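Side-chain contacts in peptidase M28 (Shewanella amazonensis SB2B, PDB 3IIB), which probably hydrolyses dipeptides or removes carboxy-terminal residues from peptides as a metallopeptidase with two zinc ions in its active site: residues A[29-34]-A[263-268]; A[42-47]-A[233-238]; A[255-260]-A[267-272]; A[274-279]-A[328-333]; A[302-307]-A[400-405]. All blocks are in the same frame, centred on the assembly; numbering follows the deposited sequence.

All five contacts are buried, but they differ in chemistry. Contacts 3 and 5 are built on metal and share one zinc ion, while contacts 3 and 4 share the other; a single water belongs to all three. Helix 267-285 runs through contacts 1, 3 and 4: its N-terminal approach meets helix 22-33, its first turn carries a zinc ligand, and its next turns pack on the end of strand 324-329. Contacts 1 and 2 lie away from the metals, the first a meeting of small side chains, the second a serine-aspartate hydrogen bond with a water beside it. Contacts 1 and 5 also touch the second subunit, whereas contacts 2, 3 and 4 stay within one chain.

Contact 1 (A[29-34]-A[263-268]); sequences SLTVEV and EGTGAI
Thr31 brings its methyl to a flat group, the peptide of Thr265: CG2 lies 3.5 Å from Thr265 O and comes at it obliquely, from off the peptide plane. Away from the loop, on the far side of the helix, the Glu33 carboxylate has Ser29 OG above its plane, bonded to OE2 at 2.7 Å, while Arg215 of the second subunit makes a salt bridge to that same oxygen. Here, in the M28 zinc-peptidase fold, the last turn of helix 22-33 packs against the loop that leads into helix 267-285, with Gly266 at the N-cap of the latter.

The two threonine side chains cross at about a right angle. The Thr31 methyl and CB lie against Thr265 OG1 and CB without a hydrogen bond between the side chains; each hydroxyl bonds elsewhere. Thr31 OG1 reaches back to Val27 O one turn earlier in its own helix, and Thr265 OG1 reaches Asp406 O. In Thr31, OG1 stands between the backbone N and the carbonyl carbon (chi1 57°), which leaves CG2 to face the loop. Threonine suits such a place, as the hydroxyl finds its acceptor in its own helix while the methyl supplies an apolar surface. Arg37 binds the oxygens of Thr265 and Gly266, fixing the loop that the methyl touches. Gly266 has a positive phi of 57°, a backbone shape easily adopted by glycine, and Ala267 is small enough to let the helix begin close by: its CB lies 3.9 Å from Thr31 CG2.

Contact 2 (A[42-47]-A[233-238]); sequences EQDKVA and TTSYNV
Asp44 leans from its helix toward Ser235. From CB, the chain turns so that CG stands opposite the backbone N (chi1 176°), which carries the carboxylate off the helix and to the strand. CG comes within 3.2 Å of Ser235 OG. At the tip OD1 accepts the serine hydroxyl in a short hydrogen bond, OG to OD1 2.6 Å, using the syn lone pair. The other oxygen, OD2, lies 3.2 Å from Ser235 CB and accepts two bonds, from Gly40 N and from a water (2.6 Å). The same water donates to Thr234 O, so the carboxylate is tied to the strand both directly and through solvent.

Aspartate suits a buried place where three donors converge, and serine is small enough to meet it closely. With a leucine in place of Asp44, the Ser235 hydroxyl and the Gly40 N-H would probably be left without their acceptor and the water without one of its acceptors.

Ser235 pairs through its backbone with Val68 of strand 62-84, while Val238, further along strand 220-242, packs against helix 42-57, so the contact fastens the beginning of that helix to the large sheet.

Contact 3 (A[255-260]-A[267-272]); sequences GAHLDS and AIDDGA. With ZN (zinc ion), chain C; ZN (zinc ion), chain B.
The dinuclear zinc site is assembled here, with His257 and Asp269 meeting on the zinc ion of chain C. His257 NE2 binds it at 2.2 Å and Asp269 OD1 at 2.1 Å, the imidazole and carboxylate planes standing 88° apart. Asp269 OD2 holds the zinc ion of chain B at 2.0 Å, so one carboxylate bridges both metals; a water bound to both ions forms a second bridge, and Asp331, Glu304 and His402 complete the protein ligands.

Asp270, joined to Asp269 by a cis peptide bond, is a second-shell residue. Its CB lies over one face of the His257 ring, 3.5 Å from the centroid, in a CH-pi contact. Because its CG stands opposite the backbone N (chi1 -173°), OD2 swings on toward the strand and accepts the backbone N-H of His257 at 3.3 Å through its anti lone pair, in a fairly straight bond (163°). A glycine in its place would probably leave that N-H without its acceptor and the imidazole freer to tilt. On its other nitrogen, ND1, the ring makes two weak bonds, to Asp259 O and OD1, and a water links the oxygens of His257 and Asp259 to Asp270 N.

His257 and Asp269 thus come from the C-terminal end of strand 247-257 and the start of helix 267-285, within a beta-alpha-beta unit that continues into strand 293-300.

Contact 4 (A[274-279]-A[328-333]); sequences VAIVTA and AESDFG. With ZN (zinc ion), chain C.
Ile276 presses the end of its side chain on Ser330, where helix 267-285 packs against the end of strand 324-329 in the alpha/beta fold of the M28 peptidases. This is the tight part. Ile276 CD1 lies 3.5 Å from Ser330 OG and 3.9 Å from Gly333 O, reaching both because CG1 stands opposite the carbonyl carbon (chi1 -75°) and the chain then extends. At the next residue, Val277 CG1 meets Ser330 CB more loosely, at 4.2 Å. A branched aliphatic pair gives the helix a broad greasy surface, and serine is slim enough to lie against it; Tyr423 of helix 413-432 touches both Ile276 and Ser330. Gly333 has a positive phi (78°), which glycine takes without strain.

Between Ser330 and Gly333 the chain bulges away from residues 274-279, and Asp331 and Phe332 are partly exposed. Phe332 meets Tyr397 edge to face, and Asp331, which does not touch residues 274-279, turns to the metal: both its oxygens bind the zinc ion of chain C, with His257 and Asp269 as fellow ligands. In the helix, Val274 O takes both Thr278 N, at 3.0 Å, and Thr278 OG1, at 2.7 Å, from opposite faces of its carbonyl plane.

Contact 5 (A[302-307]-A[400-405]); sequences AEELGL and YHHTPN. With ZN (zinc ion), chain B.
Glu304 OE1 and His402 NE2 come together on the zinc ion of chain B, bound at 2.2 Å and 2.3 Å, and lie only 3.1 Å apart because the metal draws them in. Glu304 adds OE2 as a second ligand from the same carboxylate, which stands 68° to the imidazole plane; Asp269 OD2 and two waters fill the remaining positions. The glutamate arrives bent at chi2 (-72°), which folds its carboxylate back to the metal.

In His402, ND1 bonds to Thr184 O, leaving NE2 for the zinc, and the neighbouring His401 ring lies face over face with it: His402 CD2 is 3.2 Å above the His401 plane. His401 is not a ligand here; its NE2 meets one of the zinc-bound waters, in the plane of its ring, at 2.8 Å. Both histidines sit in a type II turn from Tyr400 to Thr403, closed by Thr403 N bonding to Tyr400 O and followed by an ST turn in which Thr403 OG1 accepts from Asn405 N; His402 takes a positive phi (66°).

Across from them Glu303 OE1 accepts a hydrogen bond from the water that bridges the two zinc ions. A glutamate beside the bridging water is the arrangement of the M28 active site, where in relatives it serves as general base, consistent with a similar role here.

Contact 1 (A[29-34]-A[263-268])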
# COMPACT_ATOMS: atom_id res chain seq x y z
N SER A 29 -12.70 17.78 4.78
CA SER A 29 -12.49 19.12 4.23
C SER A 29 -11.01 19.45 4.06
O SER A 29 -10.56 19.96 3.02
CB SER A 29 -13.21 20.12 5.11
OG SER A 29 -12.99 21.45 4.63
N LEU A 30 -10.24 19.12 5.10
CA LEU A 30 -8.82 19.44 5.12
C LEU A 30 -8.08 18.63 4.05
O LEU A 30 -7.29 19.17 3.25
CB LEU A 30 -8.25 19.16 6.52
CG LEU A 30 -6.73 19.37 6.76
CD1 LEU A 30 -6.19 20.74 6.32
CD2 LEU A 30 -6.38 19.06 8.24
N THR A 31 -8.36 17.33 4.03
CA THR A 31 -7.62 16.45 3.11
C THR A 31 -8.00 16.71 1.65
O THR A 31 -7.14 16.59 0.76
CB THR A 31 -7.79 14.95 3.45
OG1 THR A 31 -9.18 14.62 3.46
CG2 THR A 31 -7.17 14.62 4.82
N VAL A 32 -9.24 17.11 1.38
CA VAL A 32 -9.66 17.42 -0.01
C VAL A 32 -9.27 18.84 -0.44
O VAL A 32 -8.70 19.01 -1.52
CB VAL A 32 -11.18 17.23 -0.19
CG1 VAL A 32 -11.64 17.69 -1.62
CG2 VAL A 32 -11.56 15.77 0.10
N GLU A 33 -9.53 19.83 0.42
CA GLU A 33 -9.39 21.24 0.02
C GLU A 33 -7.95 21.81 0.19
O GLU A 33 -7.66 22.89 -0.31
CB GLU A 33 -10.39 22.10 0.78
CG GLU A 33 -11.87 21.68 0.60
CD GLU A 33 -12.78 22.34 1.61
OE1 GLU A 33 -12.45 23.47 2.02
OE2 GLU A 33 -13.76 21.70 2.10
N VAL A 34 -7.12 21.06 0.90
CA VAL A 34 -5.71 21.37 1.08
C VAL A 34 -4.86 20.22 0.65
O VAL A 34 -3.98 20.42 -0.19
CB VAL A 34 -5.39 21.74 2.56
CG1 VAL A 34 -3.94 22.22 2.72
CG2 VAL A 34 -6.37 22.81 3.04
N GLU A 263 3.65 13.59 0.91
CA GLU A 263 3.37 12.55 -0.10
C GLU A 263 2.01 11.88 -0.00
O GLU A 263 1.56 11.25 -0.99
CB GLU A 263 4.49 11.50 -0.14
CG GLU A 263 5.88 12.14 -0.34
CD GLU A 263 6.89 11.15 -0.87
OE1 GLU A 263 7.21 10.23 -0.13
OE2 GLU A 263 7.37 11.31 -2.03
N GLY A 264 1.37 11.95 1.17
CA GLY A 264 -0.05 11.54 1.36
C GLY A 264 -0.96 12.76 1.37
O GLY A 264 -0.71 13.76 0.66
N THR A 265 -2.02 12.71 2.17
CA THR A 265 -2.81 13.90 2.39
C THR A 265 -2.85 14.26 3.89
O THR A 265 -3.73 14.97 4.32
CB THR A 265 -4.27 13.74 1.87
OG1 THR A 265 -4.88 12.64 2.57
CG2 THR A 265 -4.28 13.50 0.36
N GLY A 266 -1.93 13.71 4.69
CA GLY A 266 -1.88 14.01 6.09
C GLY A 266 -3.16 13.72 6.82
O GLY A 266 -3.55 14.45 7.73
N ALA A 267 -3.83 12.63 6.44
CA ALA A 267 -5.11 12.33 7.02
C ALA A 267 -4.98 11.89 8.48
O ALA A 267 -5.67 12.43 9.34
CB ALA A 267 -5.90 11.26 6.21
N ILE A 268 -4.14 10.91 8.79
CA ILE A 268 -4.10 10.50 10.17
C ILE A 268 -3.03 11.26 10.93
O ILE A 268 -3.11 11.39 12.16
CB ILE A 268 -3.97 8.94 10.32
CG1 ILE A 268 -2.57 8.48 9.95
CG2 ILE A 268 -5.07 8.21 9.48
CD1 ILE A 268 -2.34 6.98 10.11

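Contact 2 (A[42-47]-A[233-238])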
# COMPACT_ATOMS: atom_id res chain seq x y z
N GLU A 42 4.18 25.76 -0.45
CA GLU A 42 3.06 26.58 -0.86
C GLU A 42 1.77 26.15 -0.13
O GLU A 42 0.92 26.99 0.12
CB GLU A 42 2.89 26.51 -2.38
CG GLU A 42 1.60 27.13 -2.90
N GLN A 43 1.67 24.87 0.26
CA GLN A 43 0.49 24.34 0.91
C GLN A 43 0.34 24.75 2.38
O GLN A 43 -0.75 24.65 2.97
CB GLN A 43 0.46 22.82 0.81
CG GLN A 43 0.21 22.27 -0.59
CD GLN A 43 1.38 22.50 -1.51
OE1 GLN A 43 2.51 22.12 -1.21
NE2 GLN A 43 1.12 23.15 -2.65
N ASP A 44 1.44 25.18 2.97
CA ASP A 44 1.46 25.68 4.35
C ASP A 44 0.49 26.85 4.50
O ASP A 44 -0.45 26.79 5.36
CB ASP A 44 2.92 25.98 4.69
CG ASP A 44 3.14 26.58 6.04
OD1 ASP A 44 2.18 26.91 6.77
OD2 ASP A 44 4.32 26.71 6.41
N LYS A 45 0.65 27.90 3.67
CA LYS A 45 -0.31 28.99 3.72
C LYS A 45 -1.73 28.56 3.38
O LYS A 45 -2.67 29.04 4.00
CB LYS A 45 0.12 30.14 2.80
CG LYS A 45 -0.88 31.27 2.73
CD LYS A 45 -0.27 32.44 1.93
CE LYS A 45 -1.02 33.77 2.16
NZ LYS A 45 -2.51 33.75 2.35
N VAL A 46 -1.88 27.66 2.40
CA VAL A 46 -3.21 27.10 2.06
C VAL A 46 -3.89 26.46 3.26
O VAL A 46 -5.07 26.73 3.49
CB VAL A 46 -3.16 26.15 0.83
CG1 VAL A 46 -4.53 25.52 0.52
CG2 VAL A 46 -2.56 26.91 -0.43
N ALA A 47 -3.14 25.69 4.05
CA ALA A 47 -3.69 25.03 5.23
C ALA A 47 -4.06 26.05 6.31
O ALA A 47 -5.13 25.97 6.93
CB ALA A 47 -2.71 23.99 5.77
N THR A 233 11.11 31.01 6.40
CA THR A 233 9.93 31.82 6.17
C THR A 233 9.03 31.71 7.43
O THR A 233 9.48 31.21 8.50
CB THR A 233 9.21 31.35 4.84
OG1 THR A 233 8.14 32.27 4.49
CG2 THR A 233 8.67 29.94 4.94
N THR A 234 7.80 32.16 7.28
CA THR A 234 6.81 32.22 8.37
C THR A 234 5.66 31.26 8.10
O THR A 234 5.09 31.27 7.01
CB THR A 234 6.24 33.64 8.49
OG1 THR A 234 7.33 34.57 8.67
CG2 THR A 234 5.24 33.74 9.63
N SER A 235 5.33 30.44 9.10
CA SER A 235 4.07 29.71 9.14
C SER A 235 3.36 30.28 10.38
O SER A 235 3.79 31.29 10.96
CB SER A 235 4.32 28.19 9.25
OG SER A 235 3.09 27.45 9.15
N TYR A 236 2.27 29.66 10.78
CA TYR A 236 1.45 30.16 11.86
C TYR A 236 0.80 29.04 12.67
O TYR A 236 0.31 28.06 12.09
CB TYR A 236 0.31 31.03 11.32
CG TYR A 236 0.82 32.25 10.61
CD1 TYR A 236 1.15 32.20 9.26
CD2 TYR A 236 1.01 33.44 11.29
CE1 TYR A 236 1.66 33.33 8.62
CE2 TYR A 236 1.51 34.55 10.66
CZ TYR A 236 1.84 34.47 9.33
OH TYR A 236 2.32 35.57 8.69
N ASN A 237 0.83 29.23 13.99
CA ASN A 237 -0.09 28.54 14.91
C ASN A 237 -1.45 29.18 14.72
O ASN A 237 -1.57 30.42 14.74
CB ASN A 237 0.39 28.69 16.36
CG ASN A 237 1.68 27.94 16.65
OD1 ASN A 237 1.98 26.90 16.05
ND2 ASN A 237 2.44 28.45 17.63
N VAL A 238 -2.49 28.36 14.52
CA VAL A 238 -3.83 28.86 14.29
C VAL A 238 -4.65 28.53 15.51
O VAL A 238 -4.64 27.37 15.99
CB VAL A 238 -4.44 28.22 13.02
CG1 VAL A 238 -5.95 28.59 12.85
CG2 VAL A 238 -3.63 28.59 11.78
O HOH W 1 5.28 28.91 5.40

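Contact 3 (A[255-260]-A[267-272])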
# COMPACT_ATOMS: atom_id res chain seq x y z
N GLY A 255 -5.08 20.60 21.58
CA GLY A 255 -4.29 20.86 20.39
C GLY A 255 -4.17 19.72 19.41
O GLY A 255 -4.51 18.55 19.69
N ALA A 256 -3.61 20.06 18.26
CA ALA A 256 -3.21 19.12 17.22
C ALA A 256 -2.17 19.86 16.40
O ALA A 256 -2.00 21.08 16.60
CB ALA A 256 -4.43 18.72 16.32
N HIS A 257 -1.53 19.20 15.45
CA HIS A 257 -0.70 19.98 14.47
C HIS A 257 -1.35 20.01 13.11
O HIS A 257 -1.95 19.03 12.71
CB HIS A 257 0.76 19.50 14.39
CG HIS A 257 0.97 18.10 13.93
ND1 HIS A 257 1.30 17.79 12.63
CD2 HIS A 257 1.01 16.92 14.62
CE1 HIS A 257 1.46 16.48 12.52
NE2 HIS A 257 1.30 15.93 13.71
N LEU A 258 -1.23 21.15 12.42
CA LEU A 258 -1.88 21.38 11.14
C LEU A 258 -1.00 20.95 10.00
O LEU A 258 -1.49 20.70 8.87
CB LEU A 258 -2.20 22.89 11.00
CG LEU A 258 -3.00 23.32 9.77
CD1 LEU A 258 -4.31 22.50 9.64
CD2 LEU A 258 -3.24 24.84 9.80
N ASP A 259 0.30 20.86 10.25
CA ASP A 259 1.21 20.51 9.15
C ASP A 259 1.26 18.99 8.96
O ASP A 259 0.82 18.22 9.83
CB ASP A 259 2.60 21.08 9.40
CG ASP A 259 3.32 20.40 10.60
OD1 ASP A 259 2.71 20.29 11.70
OD2 ASP A 259 4.50 19.98 10.47
N SER A 260 1.88 18.56 7.86
CA SER A 260 2.03 17.14 7.58
C SER A 260 3.22 16.95 6.71
O SER A 260 3.85 17.93 6.29
CB SER A 260 0.80 16.58 6.82
OG SER A 260 0.69 17.03 5.46
N ALA A 267 -3.83 12.63 6.44
CA ALA A 267 -5.11 12.33 7.02
C ALA A 267 -4.98 11.89 8.48
O ALA A 267 -5.67 12.43 9.34
CB ALA A 267 -5.90 11.26 6.21
N ILE A 268 -4.14 10.91 8.79
CA ILE A 268 -4.10 10.50 10.17
C ILE A 268 -3.03 11.26 10.93
O ILE A 268 -3.11 11.39 12.16
CB ILE A 268 -3.97 8.94 10.32
CG1 ILE A 268 -2.57 8.48 9.95
CG2 ILE A 268 -5.07 8.21 9.48
CD1 ILE A 268 -2.34 6.98 10.11
N ASP A 269 -2.03 11.77 10.20
CA ASP A 269 -0.98 12.56 10.82
C ASP A 269 -0.95 13.95 10.16
O ASP A 269 -0.21 14.15 9.18
CB ASP A 269 0.37 11.88 10.63
CG ASP A 269 1.45 12.52 11.47
OD1 ASP A 269 1.12 13.35 12.35
OD2 ASP A 269 2.65 12.21 11.25
N ASP A 270 -1.71 14.90 10.66
CA ASP A 270 -2.57 14.78 11.82
C ASP A 270 -3.91 15.47 11.55
O ASP A 270 -4.50 16.15 12.40
CB ASP A 270 -1.85 15.40 13.05
CG ASP A 270 -2.58 15.18 14.35
OD1 ASP A 270 -3.30 14.14 14.48
OD2 ASP A 270 -2.43 16.06 15.27
N GLY A 271 -4.45 15.25 10.34
CA GLY A 271 -5.76 15.74 10.01
C GLY A 271 -6.81 15.22 10.98
O GLY A 271 -7.75 15.93 11.35
N ALA A 272 -6.68 13.97 11.40
CA ALA A 272 -7.60 13.42 12.36
C ALA A 272 -7.59 14.22 13.67
O ALA A 272 -8.62 14.50 14.22
CB ALA A 272 -7.22 11.97 12.63
ZN ZN C . 1.89 13.90 14.20
ZN ZN B . 4.38 13.08 11.86
O HOH W 2 -1.82 17.73 10.27
O HOH W 3 5.26 11.91 13.41
O HOH W 4 3.76 14.01 13.67
O HOH W 5 2.40 11.73 15.04

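Contact 4 (A[274-279]-A[328-333])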
# COMPACT_ATOMS: atom_id res chain seq x y z
N VAL A 274 -6.59 17.38 14.13
CA VAL A 274 -7.23 18.69 13.90
C VAL A 274 -8.78 18.59 14.03
O VAL A 274 -9.43 19.44 14.68
CB VAL A 274 -6.85 19.24 12.51
CG1 VAL A 274 -7.66 20.49 12.18
CG2 VAL A 274 -5.32 19.53 12.46
N ALA A 275 -9.35 17.56 13.41
CA ALA A 275 -10.79 17.35 13.41
C ALA A 275 -11.29 17.01 14.77
O ALA A 275 -12.38 17.46 15.17
CB ALA A 275 -11.18 16.25 12.43
N ILE A 276 -10.51 16.21 15.50
CA ILE A 276 -10.95 15.75 16.83
C ILE A 276 -11.08 16.94 17.75
O ILE A 276 -12.15 17.15 18.37
CB ILE A 276 -9.97 14.71 17.39
CG1 ILE A 276 -10.19 13.37 16.68
CG2 ILE A 276 -10.13 14.54 18.92
CD1 ILE A 276 -8.97 12.41 16.74
N VAL A 277 -10.01 17.75 17.86
CA VAL A 277 -10.05 18.88 18.82
C VAL A 277 -10.99 20.01 18.36
O VAL A 277 -11.73 20.58 19.20
CB VAL A 277 -8.66 19.41 19.22
CG1 VAL A 277 -7.80 18.26 19.85
CG2 VAL A 277 -7.91 20.10 18.05
N THR A 278 -11.06 20.26 17.06
CA THR A 278 -11.99 21.30 16.52
C THR A 278 -13.45 20.91 16.71
O THR A 278 -14.26 21.70 17.19
CB THR A 278 -11.71 21.62 15.06
OG1 THR A 278 -10.34 22.02 14.93
CG2 THR A 278 -12.60 22.77 14.56
N ALA A 279 -13.80 19.68 16.33
CA ALA A 279 -15.16 19.19 16.53
C ALA A 279 -15.55 19.15 18.01
O ALA A 279 -16.66 19.56 18.36
CB ALA A 279 -15.38 17.79 15.88
N ALA A 328 -3.50 19.37 26.39
CA ALA A 328 -3.49 18.02 25.80
C ALA A 328 -3.50 18.14 24.29
O ALA A 328 -3.97 19.15 23.76
CB ALA A 328 -4.68 17.15 26.26
N GLU A 329 -2.95 17.14 23.63
CA GLU A 329 -2.87 17.14 22.16
C GLU A 329 -3.23 15.77 21.58
O GLU A 329 -2.76 14.74 22.07
CB GLU A 329 -1.49 17.52 21.69
CG GLU A 329 -1.35 17.41 20.19
CD GLU A 329 -0.04 17.94 19.62
OE1 GLU A 329 1.02 17.56 20.16
OE2 GLU A 329 -0.08 18.75 18.64
N SER A 330 -4.04 15.79 20.53
CA SER A 330 -4.37 14.60 19.74
C SER A 330 -3.39 14.53 18.56
O SER A 330 -3.46 15.35 17.63
CB SER A 330 -5.78 14.68 19.22
OG SER A 330 -6.19 13.48 18.54
N ASP A 331 -2.49 13.56 18.59
CA ASP A 331 -1.54 13.33 17.47
C ASP A 331 -1.07 11.87 17.49
O ASP A 331 0.11 11.58 17.51
CB ASP A 331 -0.33 14.24 17.57
CG ASP A 331 0.57 14.11 16.37
OD1 ASP A 331 0.04 13.82 15.29
OD2 ASP A 331 1.78 14.33 16.48
N PHE A 332 -2.03 10.97 17.46
CA PHE A 332 -1.75 9.54 17.26
C PHE A 332 -2.87 8.93 16.43
O PHE A 332 -3.35 7.83 16.71
CB PHE A 332 -1.52 8.88 18.61
CG PHE A 332 -0.79 7.57 18.54
CD1 PHE A 332 0.07 7.27 17.50
CD2 PHE A 332 -0.95 6.63 19.56
CE1 PHE A 332 0.72 6.08 17.48
CE2 PHE A 332 -0.24 5.43 19.54
CZ PHE A 332 0.58 5.15 18.50
N GLY A 333 -3.24 9.64 15.37
CA GLY A 333 -4.21 9.16 14.37
C GLY A 333 -5.63 9.27 14.85
O GLY A 333 -5.99 10.24 15.51
ZN ZN C . 1.89 13.90 14.20
O HOH W 5 2.40 11.73 15.04
O HOH W 4 3.76 14.01 13.67

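Contact 5 (A[302-307]-A[400-405])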
# COMPACT_ATOMS: atom_id res chain seq x y z
N ALA A 302 4.28 23.25 11.99
CA ALA A 302 5.61 22.73 11.81
C ALA A 302 6.00 21.74 12.91
O ALA A 302 7.14 21.69 13.33
CB ALA A 302 6.62 23.89 11.67
N GLU A 303 5.05 20.93 13.34
CA GLU A 303 5.37 19.86 14.30
C GLU A 303 6.36 18.86 13.71
O GLU A 303 7.25 18.40 14.41
CB GLU A 303 4.08 19.16 14.77
CG GLU A 303 4.33 18.10 15.84
CD GLU A 303 4.72 16.74 15.30
OE1 GLU A 303 4.55 16.52 14.08
OE2 GLU A 303 5.17 15.88 16.08
N GLU A 304 6.20 18.52 12.44
CA GLU A 304 7.02 17.52 11.76
C GLU A 304 8.49 17.91 11.66
O GLU A 304 9.35 17.05 11.53
CB GLU A 304 6.48 17.24 10.34
CG GLU A 304 5.01 16.79 10.25
CD GLU A 304 4.79 15.37 10.75
OE1 GLU A 304 5.73 14.76 11.30
OE2 GLU A 304 3.67 14.87 10.52
N LEU A 305 8.76 19.21 11.76
CA LEU A 305 10.11 19.73 11.63
C LEU A 305 10.77 19.94 13.00
O LEU A 305 11.79 20.63 13.09
CB LEU A 305 10.11 21.03 10.83
CG LEU A 305 9.40 20.94 9.47
CD1 LEU A 305 9.63 22.30 8.74
CD2 LEU A 305 9.88 19.75 8.62
N GLY A 306 10.21 19.37 14.07
CA GLY A 306 10.80 19.52 15.39
C GLY A 306 10.00 20.36 16.37
O GLY A 306 10.57 21.11 17.17
N LEU A 307 8.68 20.19 16.37
CA LEU A 307 7.83 20.91 17.32
C LEU A 307 8.03 22.42 17.27
O LEU A 307 7.90 23.09 18.26
CB LEU A 307 8.06 20.44 18.77
CG LEU A 307 8.29 18.97 19.03
CD1 LEU A 307 8.49 18.72 20.55
CD2 LEU A 307 7.15 18.15 18.44
N TYR A 400 0.64 3.50 8.01
CA TYR A 400 0.35 4.59 7.07
C TYR A 400 1.07 5.88 7.35
O TYR A 400 1.27 6.67 6.42
CB TYR A 400 -1.16 4.86 7.00
CG TYR A 400 -2.00 3.61 7.03
CD1 TYR A 400 -1.96 2.69 5.99
CD2 TYR A 400 -2.87 3.37 8.09
CE1 TYR A 400 -2.74 1.54 6.02
CE2 TYR A 400 -3.64 2.23 8.13
CZ TYR A 400 -3.57 1.32 7.09
OH TYR A 400 -4.35 0.20 7.13
N HIS A 401 1.46 6.10 8.62
CA HIS A 401 2.19 7.29 9.06
C HIS A 401 3.33 7.59 8.12
O HIS A 401 4.12 6.75 7.89
CB HIS A 401 2.71 6.97 10.46
CG HIS A 401 3.69 7.93 11.04
ND1 HIS A 401 5.06 7.70 10.99
CD2 HIS A 401 3.52 9.05 11.78
CE1 HIS A 401 5.67 8.67 11.64
NE2 HIS A 401 4.77 9.47 12.17
N HIS A 402 3.39 8.82 7.60
CA HIS A 402 4.50 9.30 6.81
C HIS A 402 4.70 8.60 5.46
O HIS A 402 5.82 8.68 4.85
CB HIS A 402 5.80 9.29 7.63
CG HIS A 402 5.84 10.32 8.72
ND1 HIS A 402 7.02 10.68 9.35
CD2 HIS A 402 4.85 11.01 9.35
CE1 HIS A 402 6.75 11.58 10.29
NE2 HIS A 402 5.45 11.81 10.30
N THR A 403 3.64 7.96 4.97
CA THR A 403 3.61 7.39 3.62
C THR A 403 2.66 8.10 2.69
O THR A 403 1.77 8.86 3.15
CB THR A 403 3.16 5.90 3.65
OG1 THR A 403 1.74 5.85 3.93
CG2 THR A 403 3.98 5.10 4.70
N PRO A 404 2.76 7.81 1.38
CA PRO A 404 1.68 8.24 0.47
C PRO A 404 0.31 7.63 0.75
O PRO A 404 -0.66 8.06 0.14
CB PRO A 404 2.18 7.81 -0.92
CG PRO A 404 3.71 7.65 -0.74
CD PRO A 404 3.90 7.19 0.66
N ASN A 405 0.28 6.60 1.60
CA ASN A 405 -0.93 5.93 1.97
C ASN A 405 -1.64 6.59 3.15
O ASN A 405 -2.69 6.10 3.57
CB ASN A 405 -0.61 4.48 2.29
CG ASN A 405 -1.65 3.51 1.80
OD1 ASN A 405 -2.54 3.84 1.01
ND2 ASN A 405 -1.52 2.24 2.25
ZN ZN B . 4.38 13.08 11.86
O HOH W 4 3.76 14.01 13.67
O HOH W 3 5.26 11.91 13.41